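Local coordinates for pollen-specific leucine-rich repeat extensin-like protein 1 (Arabidopsis thaliana, PDB 6TME), which probably binds signalling peptides through its leucine-rich repeat domain and helps to keep the wall of the growing pollen tube intact, at residues L169-N174 with N197-T202; I192-N197 with V215-N220; I239-N244 with T261-S266. One frame throughout, in Å; residues are numbered along the deposited sequence.

Contact 1 of 3, residues L169-N174 with N197-T202. With GOL (glycerol), chain S; EDO (1,2-ethanediol), chain U.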
loop_
_atom_site.group_PDB
_atom_site.type_symbol
_atom_site.label_atom_id
_atom_site.label_comp_id
_atom_site.label_asym_id
_atom_site.label_seq_id
_atom_site.Cartn_x
_atom_site.Cartn_y
_atom_site.Cartn_z
ATOM N N LEU A 169 -2.004 -5.662 5.665
ATOM C CA LEU A 169 -0.700 -6.233 5.364
ATOM C C LEU A 169 0.158 -5.117 4.800
ATOM O O LEU A 169 -0.132 -4.607 3.711
ATOM C CB LEU A 169 -0.832 -7.380 4.372
ATOM C CG LEU A 169 0.447 -8.131 3.985
ATOM C CD1 LEU A 169 1.227 -8.566 5.197
ATOM C CD2 LEU A 169 0.115 -9.343 3.112
ATOM N N ASP A 170 1.204 -4.728 5.537
ATOM C CA ASP A 170 2.184 -3.750 5.063
ATOM C C ASP A 170 3.586 -4.363 5.028
ATOM O O ASP A 170 4.201 -4.570 6.075
ATOM C CB ASP A 170 2.168 -2.496 5.932
ATOM C CG ASP A 170 2.877 -1.317 5.262
ATOM O OD1 ASP A 170 3.733 -1.578 4.391
ATOM O OD2 ASP A 170 2.595 -0.143 5.603
ATOM N N ILE A 171 4.106 -4.621 3.827
ATOM C CA ILE A 171 5.474 -5.091 3.641
ATOM C C ILE A 171 6.311 -4.106 2.835
ATOM O O ILE A 171 7.414 -4.442 2.403
ATOM C CB ILE A 171 5.504 -6.486 2.992
ATOM C CG1 ILE A 171 4.920 -6.411 1.565
ATOM C CG2 ILE A 171 4.723 -7.506 3.859
ATOM C CD1 ILE A 171 5.062 -7.706 0.780
ATOM N N ARG A 172 5.812 -2.887 2.650
ATOM C CA ARG A 172 6.476 -1.888 1.828
ATOM C C ARG A 172 7.856 -1.553 2.396
ATOM O O ARG A 172 8.121 -1.696 3.599
ATOM C CB ARG A 172 5.598 -0.622 1.729
ATOM C CG ARG A 172 5.622 0.255 2.990
ATOM C CD ARG A 172 4.478 1.272 3.144
ATOM N NE ARG A 172 4.427 1.627 4.564
ATOM C CZ ARG A 172 4.972 2.714 5.112
ATOM N NH1 ARG A 172 5.569 3.658 4.368
ATOM N NH2 ARG A 172 4.916 2.861 6.428
ATOM N N TYR A 173 8.758 -1.152 1.495
ATOM C CA TYR A 173 10.088 -0.647 1.847
ATOM C C TYR A 173 10.965 -1.737 2.468
ATOM O O TYR A 173 11.621 -1.536 3.493
ATOM C CB TYR A 173 9.988 0.570 2.768
ATOM C CG TYR A 173 9.909 1.838 1.984
ATOM C CD1 TYR A 173 11.025 2.335 1.299
ATOM C CD2 TYR A 173 8.713 2.534 1.896
ATOM C CE1 TYR A 173 10.938 3.523 0.548
ATOM C CE2 TYR A 173 8.620 3.700 1.183
ATOM C CZ TYR A 173 9.730 4.187 0.503
ATOM O OH TYR A 173 9.587 5.344 -0.200
ATOM N N ASN A 174 10.962 -2.903 1.837
ATOM C CA ASN A 174 11.852 -3.985 2.214
ATOM C C ASN A 174 12.572 -4.389 0.931
ATOM O O ASN A 174 12.699 -3.602 -0.010
ATOM C CB ASN A 174 11.085 -5.132 2.868
ATOM C CG ASN A 174 10.710 -4.834 4.299
ATOM O OD1 ASN A 174 11.565 -4.834 5.183
ATOM N ND2 ASN A 174 9.421 -4.608 4.544
ATOM N N ASN A 197 9.607 -2.398 -3.131
ATOM C CA ASN A 197 10.261 -3.684 -2.973
ATOM C C ASN A 197 10.959 -3.970 -4.298
ATOM O O ASN A 197 11.270 -3.073 -5.089
ATOM C CB ASN A 197 9.229 -4.737 -2.548
ATOM C CG ASN A 197 9.001 -4.725 -1.061
ATOM O OD1 ASN A 197 9.834 -5.221 -0.297
ATOM N ND2 ASN A 197 7.905 -4.099 -0.631
ATOM N N ARG A 198 11.197 -5.238 -4.571
ATOM C CA ARG A 198 11.741 -5.627 -5.854
ATOM C C ARG A 198 10.893 -6.722 -6.490
ATOM O O ARG A 198 11.408 -7.614 -7.156
ATOM C CB ARG A 198 13.197 -6.053 -5.701
ATOM C CG ARG A 198 14.109 -4.898 -5.347
ATOM C CD ARG A 198 14.290 -3.970 -6.573
ATOM N NE ARG A 198 15.484 -4.326 -7.350
ATOM C CZ ARG A 198 16.009 -3.598 -8.333
ATOM N NH1 ARG A 198 15.449 -2.454 -8.700
ATOM N NH2 ARG A 198 17.103 -4.020 -8.951
ATOM N N PHE A 199 9.576 -6.662 -6.304
ATOM C CA PHE A 199 8.683 -7.580 -7.001
ATOM C C PHE A 199 8.776 -7.402 -8.514
ATOM O O PHE A 199 9.013 -6.301 -9.025
ATOM C CB PHE A 199 7.239 -7.374 -6.553
ATOM C CG PHE A 199 7.010 -7.708 -5.106
ATOM C CD1 PHE A 199 7.311 -8.977 -4.621
ATOM C CD2 PHE A 199 6.496 -6.752 -4.228
ATOM C CE1 PHE A 199 7.109 -9.294 -3.264
ATOM C CE2 PHE A 199 6.295 -7.056 -2.881
ATOM C CZ PHE A 199 6.601 -8.328 -2.394
ATOM N N GLU A 200 8.538 -8.498 -9.228
ATOM C CA GLU A 200 8.687 -8.565 -10.676
ATOM C C GLU A 200 7.477 -9.252 -11.306
ATOM O O GLU A 200 6.539 -9.686 -10.629
ATOM C CB GLU A 200 9.975 -9.300 -11.059
ATOM C CG GLU A 200 11.208 -8.413 -11.110
ATOM C CD GLU A 200 12.329 -9.009 -11.974
ATOM O OE1 GLU A 200 12.506 -10.254 -11.956
ATOM O OE2 GLU A 200 13.013 -8.232 -12.690
ATOM N N SER A 201 7.512 -9.343 -12.629
ATOM C CA SER A 201 6.449 -9.940 -13.427
ATOM C C SER A 201 5.100 -9.269 -13.221
ATOM O O SER A 201 5.035 -8.086 -12.871
ATOM C CB SER A 201 6.339 -11.435 -13.164
ATOM O OG SER A 201 7.125 -12.122 -14.116
ATOM N N THR A 202 4.025 -10.009 -13.472
ATOM C CA THR A 202 2.757 -9.387 -13.802
ATOM C C THR A 202 1.951 -9.071 -12.561
ATOM O O THR A 202 2.186 -9.611 -11.476
ATOM C CB THR A 202 1.908 -10.268 -14.729
ATOM O OG1 THR A 202 1.657 -11.541 -14.124
ATOM C CG2 THR A 202 2.593 -10.459 -16.040
HETATM C C1 GOL S . 13.950 -0.556 -1.059
HETATM O O1 GOL S . 13.226 -0.801 0.164
HETATM C C2 GOL S . 12.990 0.032 -2.207
HETATM O O2 GOL S . 13.061 1.421 -2.357
HETATM C C3 GOL S . 13.384 -0.689 -3.528
HETATM O O3 GOL S . 12.337 -0.456 -4.429
HETATM C C1 EDO U . 16.905 0.199 -10.994
HETATM O O1 EDO U . 15.673 0.263 -11.735
HETATM C C2 EDO U . 17.959 -0.613 -11.748
HETATM O O2 EDO U . 17.715 -2.013 -11.549
#
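The side-chain amide of Asn197 lies against the bend that runs from Ile171 to Asn174 and holds it with both ends. Its ND2 gives a nearly straight hydrogen bond to Ile171 O (3.1 Å, 163°), while its OD1 takes a weak one from Asn174 N. This is the asparagine column of a leucine-rich repeat solenoid, in which Asn174 and Asn197 hold equivalent consensus positions of successive turns and tie down the backbone where each turn leaves its strand. Ile171 O is gripped twice, because Asn174 ND2 also reaches it, at 2.9 Å. The two donors come from opposite faces of the carbonyl group, each well out of its plane, and each bond runs nearly flat in the amide that gives it. Both amides are set by the same torsion, CG beside the backbone N and opposite the carbonyl carbon (chi1 -77° in Asn174, -84° in Asn197). The amide of Asn197 is fully employed: ND2 also bonds Leu194 O in its own turn, and OD1 also accepts from Phe176 N.

Next to the amides the contact turns apolar. Ile171 and Phe199 cross at about a right angle, and the methyl CD1 of Ile171 meets the ring edge near its plane, 3.6 Å from Phe199 CZ; Phe176 packs on both. Asp170 closes an Asx turn through OD1 and Arg172 N, and its OD2 uses the syn lone pair for a salt bridge to Arg172 NE at 2.8 Å. The guanidinium of Arg172 and the hydroxyl of Tyr173 bond the backbone of a bound partner protein. A glycerol, probably from the crystallisation liquor, donates from O3 to Asn197 O at 2.9 Å.

Contact 2 of 3, residues I192-N197 with V215-N220; sequences IFLNNN and VTFAHN
Ile192 and Phe193 pair in parallel with Val215 and Thr216, and the two segments run in almost the same direction, 9° apart. Thr216 N bonds Ile192 O at 3.0 Å, and Leu194 N answers to Thr216 O. Thr216 adds its side chain to this pairing: OG1, held between the backbone N and the carbonyl carbon (chi1 67°), donates to Asn195 OD1 at 2.8 Å and accepts a weak bond from Leu194 N. The same oxygen sits at the edge of the Phe193 ring, near its plane, 3.5 Å from Phe193 CD1.

Past the strands, Asn220 occupies the consensus asparagine position of its leucine-rich repeat and repeats the grip of the turn before it. Its ND2 reaches Leu194 O at 3.2 Å and Phe217 O in its own turn, so one amide group clasps two carbonyls. On Leu194 O it meets the ND2 of Asn197 coming from the opposite face. The bend is further tied by Asn196 N to Ala218 O, at 2.8 Å.

On the inner side, Leu194 and Phe217 lie alongside, pointing the same way, with Leu194 CD1 3.8 Å from Phe217 CD1; the Phe217 ring also meets Phe222 edge-to-face. On the other side, Asn196 and His219 run side by side, their amide and ring planes 60° apart, and Asn196 OD1 stands at the imidazole edge near His219 CD2. Asn196 OD1 also accepts from Asn195 ND2, whose second bond goes to the backbone of the bound partner protein.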
loop_
_atom_site.group_PDB
_atom_site.type_symbol
_atom_site.label_atom_id
_atom_site.label_comp_id
_atom_site.label_asym_id
_atom_site.label_seq_id
_atom_site.Cartn_x
_atom_site.Cartn_y
_atom_site.Cartn_z
ATOM N N ILE A 192 -3.359 -3.346 1.286
ATOM C CA ILE A 192 -2.222 -4.113 0.788
ATOM C C ILE A 192 -1.170 -3.096 0.342
ATOM O O ILE A 192 -1.352 -2.409 -0.673
ATOM C CB ILE A 192 -2.615 -5.048 -0.373
ATOM C CG1 ILE A 192 -3.878 -5.835 -0.032
ATOM C CG2 ILE A 192 -1.483 -6.014 -0.732
ATOM C CD1 ILE A 192 -4.535 -6.527 -1.215
ATOM N N PHE A 193 -0.084 -2.981 1.103
ATOM C CA PHE A 193 1.025 -2.097 0.754
ATOM C C PHE A 193 2.198 -2.965 0.313
ATOM O O PHE A 193 2.743 -3.727 1.114
ATOM C CB PHE A 193 1.402 -1.193 1.932
ATOM C CG PHE A 193 0.274 -0.298 2.384
ATOM C CD1 PHE A 193 -0.035 0.847 1.683
ATOM C CD2 PHE A 193 -0.501 -0.626 3.503
ATOM C CE1 PHE A 193 -1.081 1.680 2.087
ATOM C CE2 PHE A 193 -1.555 0.191 3.910
ATOM C CZ PHE A 193 -1.842 1.352 3.202
ATOM N N LEU A 194 2.567 -2.866 -0.962
ATOM C CA LEU A 194 3.689 -3.617 -1.513
ATOM C C LEU A 194 4.805 -2.713 -2.005
ATOM O O LEU A 194 5.858 -3.219 -2.389
ATOM C CB LEU A 194 3.231 -4.508 -2.675
ATOM C CG LEU A 194 1.949 -5.304 -2.478
ATOM C CD1 LEU A 194 1.437 -5.736 -3.840
ATOM C CD2 LEU A 194 2.192 -6.518 -1.560
ATOM N N ASN A 195 4.610 -1.398 -1.978
ATOM C CA ASN A 195 5.464 -0.492 -2.722
ATOM C C ASN A 195 6.897 -0.559 -2.215
ATOM O O ASN A 195 7.168 -0.982 -1.083
ATOM C CB ASN A 195 4.935 0.947 -2.648
ATOM C CG ASN A 195 4.810 1.472 -1.206
ATOM O OD1 ASN A 195 3.850 1.171 -0.486
ATOM N ND2 ASN A 195 5.792 2.256 -0.788
ATOM N N ASN A 196 7.826 -0.164 -3.092
ATOM C CA ASN A 196 9.252 -0.059 -2.759
ATOM C C ASN A 196 9.809 -1.398 -2.288
ATOM O O ASN A 196 10.387 -1.533 -1.199
ATOM C CB ASN A 196 9.494 1.026 -1.714
ATOM C CG ASN A 196 9.311 2.409 -2.275
ATOM O OD1 ASN A 196 8.183 2.908 -2.382
ATOM N ND2 ASN A 196 10.420 3.047 -2.629
ATOM N N ASN A 197 9.607 -2.398 -3.131
ATOM C CA ASN A 197 10.261 -3.684 -2.973
ATOM C C ASN A 197 10.959 -3.970 -4.298
ATOM O O ASN A 197 11.270 -3.073 -5.089
ATOM C CB ASN A 197 9.229 -4.737 -2.548
ATOM C CG ASN A 197 9.001 -4.725 -1.061
ATOM O OD1 ASN A 197 9.834 -5.221 -0.297
ATOM N ND2 ASN A 197 7.905 -4.099 -0.631
ATOM N N VAL A 215 -4.532 -0.270 -2.345
ATOM C CA VAL A 215 -3.481 -1.167 -2.824
ATOM C C VAL A 215 -2.348 -0.325 -3.413
ATOM O O VAL A 215 -2.592 0.516 -4.285
ATOM C CB VAL A 215 -3.996 -2.154 -3.894
ATOM C CG1 VAL A 215 -2.892 -3.121 -4.249
ATOM C CG2 VAL A 215 -5.268 -2.901 -3.453
ATOM N N THR A 216 -1.111 -0.554 -2.961
ATOM C CA THR A 216 0.051 0.096 -3.554
ATOM C C THR A 216 1.006 -0.933 -4.150
ATOM O O THR A 216 1.339 -1.939 -3.498
ATOM C CB THR A 216 0.789 0.994 -2.540
ATOM O OG1 THR A 216 1.397 0.220 -1.492
ATOM C CG2 THR A 216 -0.175 2.030 -1.947
ATOM N N PHE A 217 1.410 -0.685 -5.408
ATOM C CA PHE A 217 2.432 -1.435 -6.140
ATOM C C PHE A 217 3.648 -0.583 -6.473
ATOM O O PHE A 217 4.582 -1.085 -7.117
ATOM C CB PHE A 217 1.903 -1.958 -7.486
ATOM C CG PHE A 217 0.723 -2.845 -7.398
ATOM C CD1 PHE A 217 0.887 -4.220 -7.280
ATOM C CD2 PHE A 217 -0.554 -2.322 -7.493
ATOM C CE1 PHE A 217 -0.214 -5.064 -7.219
ATOM C CE2 PHE A 217 -1.663 -3.153 -7.422
ATOM C CZ PHE A 217 -1.490 -4.532 -7.284
ATOM N N ALA A 218 3.619 0.709 -6.126
ATOM C CA ALA A 218 4.619 1.671 -6.585
ATOM C C ALA A 218 6.043 1.156 -6.377
ATOM O O ALA A 218 6.320 0.419 -5.436
ATOM C CB ALA A 218 4.427 2.993 -5.837
ATOM N N HIS A 219 6.953 1.551 -7.273
ATOM C CA HIS A 219 8.401 1.334 -7.114
ATOM C C HIS A 219 8.749 -0.144 -6.928
ATOM O O HIS A 219 9.420 -0.559 -5.967
ATOM C CB HIS A 219 8.952 2.181 -5.970
ATOM C CG HIS A 219 8.769 3.647 -6.194
ATOM N ND1 HIS A 219 9.138 4.267 -7.367
ATOM C CD2 HIS A 219 8.219 4.609 -5.418
ATOM C CE1 HIS A 219 8.837 5.548 -7.296
ATOM N NE2 HIS A 219 8.268 5.780 -6.130
ATOM N N ASN A 220 8.273 -0.944 -7.871
ATOM C CA ASN A 220 8.721 -2.322 -8.001
ATOM C C ASN A 220 9.202 -2.485 -9.441
ATOM O O ASN A 220 9.455 -1.502 -10.147
ATOM C CB ASN A 220 7.596 -3.269 -7.585
ATOM C CG ASN A 220 7.482 -3.372 -6.090
ATOM O OD1 ASN A 220 8.330 -4.007 -5.445
ATOM N ND2 ASN A 220 6.456 -2.721 -5.514
#

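Contact 3 of 3, residues I239-N244 with T261-S266; sequences IVFIGN and TVFDAS
Phe241 and Phe263 cross obliquely, their rings nearing each other at Phe241 CE2 and Phe263 CZ (4.1 Å). At the edge of the Phe241 ring, near its plane, lies Asp264 O, while Ala265 CA approaches that ring at a slant. The Phe263 ring, in turn, is met obliquely by the methyl CG2 of Ile239, 3.4 Å from Phe263 CD2, the two side chains lying alongside and pointing the same way. These rings lie in the inner core of the leucine-rich repeat solenoid, Phe263 on its strand and Phe241 just past the end of strand 238-240; the Phe241 ring lies almost parallel to that of Phe217 in the turn before.

The strands are joined by Ile239 N to Val262 O, Asp264 N to Ile239 O and Phe241 N to Asp264 O (2.9 Å), the last two nearly in line with the acceptor carbonyls.

On the face that carries Val240 and Asp264, the carboxylate of Asp264 is crossed obliquely by Ile242 from the loop beyond the strand, Ile242 CG1 lying 3.3 Å from Asp264 OD1. Asp264 CG stands opposite the backbone N (chi1 -165°), which brings OD1 back over its own turn: it accepts from Ser266 N in an Asx turn and, through its syn lone pair, from Ser266 OG at 2.9 Å. OD2 bonds an aromatic side chain of the partner protein and lies close to Asp288 OD2, a neighbour that may raise its proton affinity. With an alanine at Asp264, Ser266 N and OG would probably be left without their acceptor and the partner's aromatic group without its bond. Farther on, Gly243, at positive phi, sends its N to Ser266 O at 3.0 Å.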
loop_
_atom_site.group_PDB
_atom_site.type_symbol
_atom_site.label_atom_id
_atom_site.label_comp_id
_atom_site.label_asym_id
_atom_site.label_seq_id
_atom_site.Cartn_x
_atom_site.Cartn_y
_atom_site.Cartn_z
ATOM N N ILE A 239 -5.341 3.396 -5.544
ATOM C CA ILE A 239 -4.449 2.417 -6.159
ATOM C C ILE A 239 -3.259 3.162 -6.750
ATOM O O ILE A 239 -3.425 4.165 -7.450
ATOM C CB ILE A 239 -5.167 1.557 -7.221
ATOM C CG1 ILE A 239 -4.278 0.383 -7.647
ATOM C CG2 ILE A 239 -5.625 2.387 -8.447
ATOM C CD1 ILE A 239 -5.046 -0.912 -7.837
ATOM N N VAL A 240 -2.056 2.698 -6.439
ATOM C CA VAL A 240 -0.834 3.420 -6.771
ATOM C C VAL A 240 0.123 2.466 -7.477
ATOM O O VAL A 240 0.522 1.449 -6.898
ATOM C CB VAL A 240 -0.187 4.022 -5.517
ATOM C CG1 VAL A 240 1.030 4.852 -5.889
ATOM C CG2 VAL A 240 -1.219 4.874 -4.760
ATOM N N PHE A 241 0.470 2.795 -8.732
ATOM C CA PHE A 241 1.374 2.028 -9.584
ATOM C C PHE A 241 2.679 2.754 -9.899
ATOM O O PHE A 241 3.458 2.252 -10.717
ATOM C CB PHE A 241 0.736 1.716 -10.943
ATOM C CG PHE A 241 -0.498 0.887 -10.899
ATOM C CD1 PHE A 241 -0.423 -0.498 -10.797
ATOM C CD2 PHE A 241 -1.738 1.481 -11.079
ATOM C CE1 PHE A 241 -1.577 -1.269 -10.797
ATOM C CE2 PHE A 241 -2.891 0.726 -11.082
ATOM C CZ PHE A 241 -2.818 -0.653 -10.946
ATOM N N ILE A 242 2.911 3.937 -9.333
ATOM C CA ILE A 242 4.081 4.758 -9.636
ATOM C C ILE A 242 5.352 3.929 -9.830
ATOM O O ILE A 242 5.778 3.196 -8.929
ATOM C CB ILE A 242 4.322 5.802 -8.527
ATOM C CG1 ILE A 242 3.072 6.599 -8.248
ATOM C CG2 ILE A 242 5.455 6.757 -8.916
ATOM C CD1 ILE A 242 3.267 7.583 -7.118
ATOM N N GLY A 243 5.989 4.071 -10.989
ATOM C CA GLY A 243 7.365 3.631 -11.113
ATOM C C GLY A 243 7.527 2.131 -11.230
ATOM O O GLY A 243 8.147 1.500 -10.381
ATOM N N ASN A 244 6.934 1.549 -12.264
ATOM C CA ASN A 244 7.083 0.135 -12.558
ATOM C C ASN A 244 7.434 0.039 -14.041
ATOM O O ASN A 244 7.867 1.007 -14.678
ATOM C CB ASN A 244 5.817 -0.643 -12.181
ATOM C CG ASN A 244 5.757 -0.973 -10.702
ATOM O OD1 ASN A 244 6.486 -1.841 -10.215
ATOM N ND2 ASN A 244 4.888 -0.276 -9.974
ATOM N N THR A 261 -10.666 7.516 -5.373
ATOM C CA THR A 261 -10.250 8.903 -5.203
ATOM C C THR A 261 -8.832 9.181 -5.683
ATOM O O THR A 261 -8.483 10.350 -5.907
ATOM C CB THR A 261 -10.322 9.317 -3.724
ATOM O OG1 THR A 261 -9.467 8.469 -2.942
ATOM C CG2 THR A 261 -11.744 9.238 -3.214
ATOM N N VAL A 262 -8.001 8.147 -5.794
ATOM C CA VAL A 262 -6.592 8.291 -6.108
ATOM C C VAL A 262 -6.272 7.207 -7.118
ATOM O O VAL A 262 -6.305 6.016 -6.783
ATOM C CB VAL A 262 -5.671 8.141 -4.884
ATOM C CG1 VAL A 262 -4.217 8.160 -5.363
ATOM C CG2 VAL A 262 -5.916 9.227 -3.842
ATOM N N PHE A 263 -5.942 7.609 -8.338
ATOM C CA PHE A 263 -5.499 6.675 -9.366
ATOM C C PHE A 263 -4.199 7.218 -9.949
ATOM O O PHE A 263 -4.204 8.186 -10.719
ATOM C CB PHE A 263 -6.564 6.474 -10.455
ATOM C CG PHE A 263 -6.248 5.318 -11.368
ATOM C CD1 PHE A 263 -5.346 5.467 -12.403
ATOM C CD2 PHE A 263 -6.790 4.068 -11.137
ATOM C CE1 PHE A 263 -5.017 4.396 -13.207
ATOM C CE2 PHE A 263 -6.457 2.991 -11.935
ATOM C CZ PHE A 263 -5.578 3.154 -12.971
ATOM N N ASP A 264 -3.086 6.593 -9.602
ATOM C CA ASP A 264 -1.770 7.068 -10.016
ATOM C C ASP A 264 -1.072 5.961 -10.808
ATOM O O ASP A 264 -0.712 4.921 -10.249
ATOM C CB ASP A 264 -0.958 7.515 -8.800
ATOM C CG ASP A 264 0.263 8.354 -9.183
ATOM O OD1 ASP A 264 0.904 8.046 -10.218
ATOM O OD2 ASP A 264 0.590 9.310 -8.440
ATOM N N ALA A 265 -0.897 6.184 -12.113
ATOM C CA ALA A 265 -0.269 5.228 -13.016
ATOM C C ALA A 265 1.044 5.759 -13.571
ATOM O O ALA A 265 1.525 5.271 -14.602
ATOM C CB ALA A 265 -1.215 4.859 -14.159
ATOM N N SER A 266 1.663 6.704 -12.873
ATOM C CA SER A 266 2.736 7.465 -13.485
ATOM C C SER A 266 4.046 6.677 -13.501
ATOM O O SER A 266 4.254 5.724 -12.732
ATOM C CB SER A 266 2.930 8.808 -12.767
ATOM O OG SER A 266 3.413 8.636 -11.450
#

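All three contacts are buried and follow the solenoid: strands 168-170, 191-193, 214-216, 238-240 and 262-264 are consecutive neighbours. Contacts 1 and 2 share Asn197 and cross along the chain, whereas contact 3 follows both; it touches contact 2, probably through Phe217 N and Val240 O, but not contact 1, whose nearest atoms are about 5 Å away. Contact 1 joins one turn's bend to the bend and following strand of the next, with no strand pairing, and the amide of Asn197 carries its hydrogen bonds. Contacts 2 and 3 pair neighbouring strands; contact 2 adds threonine and asparagine bonds, contact 3 more aromatic and aliphatic packing. Each has an edge facing the partner protein.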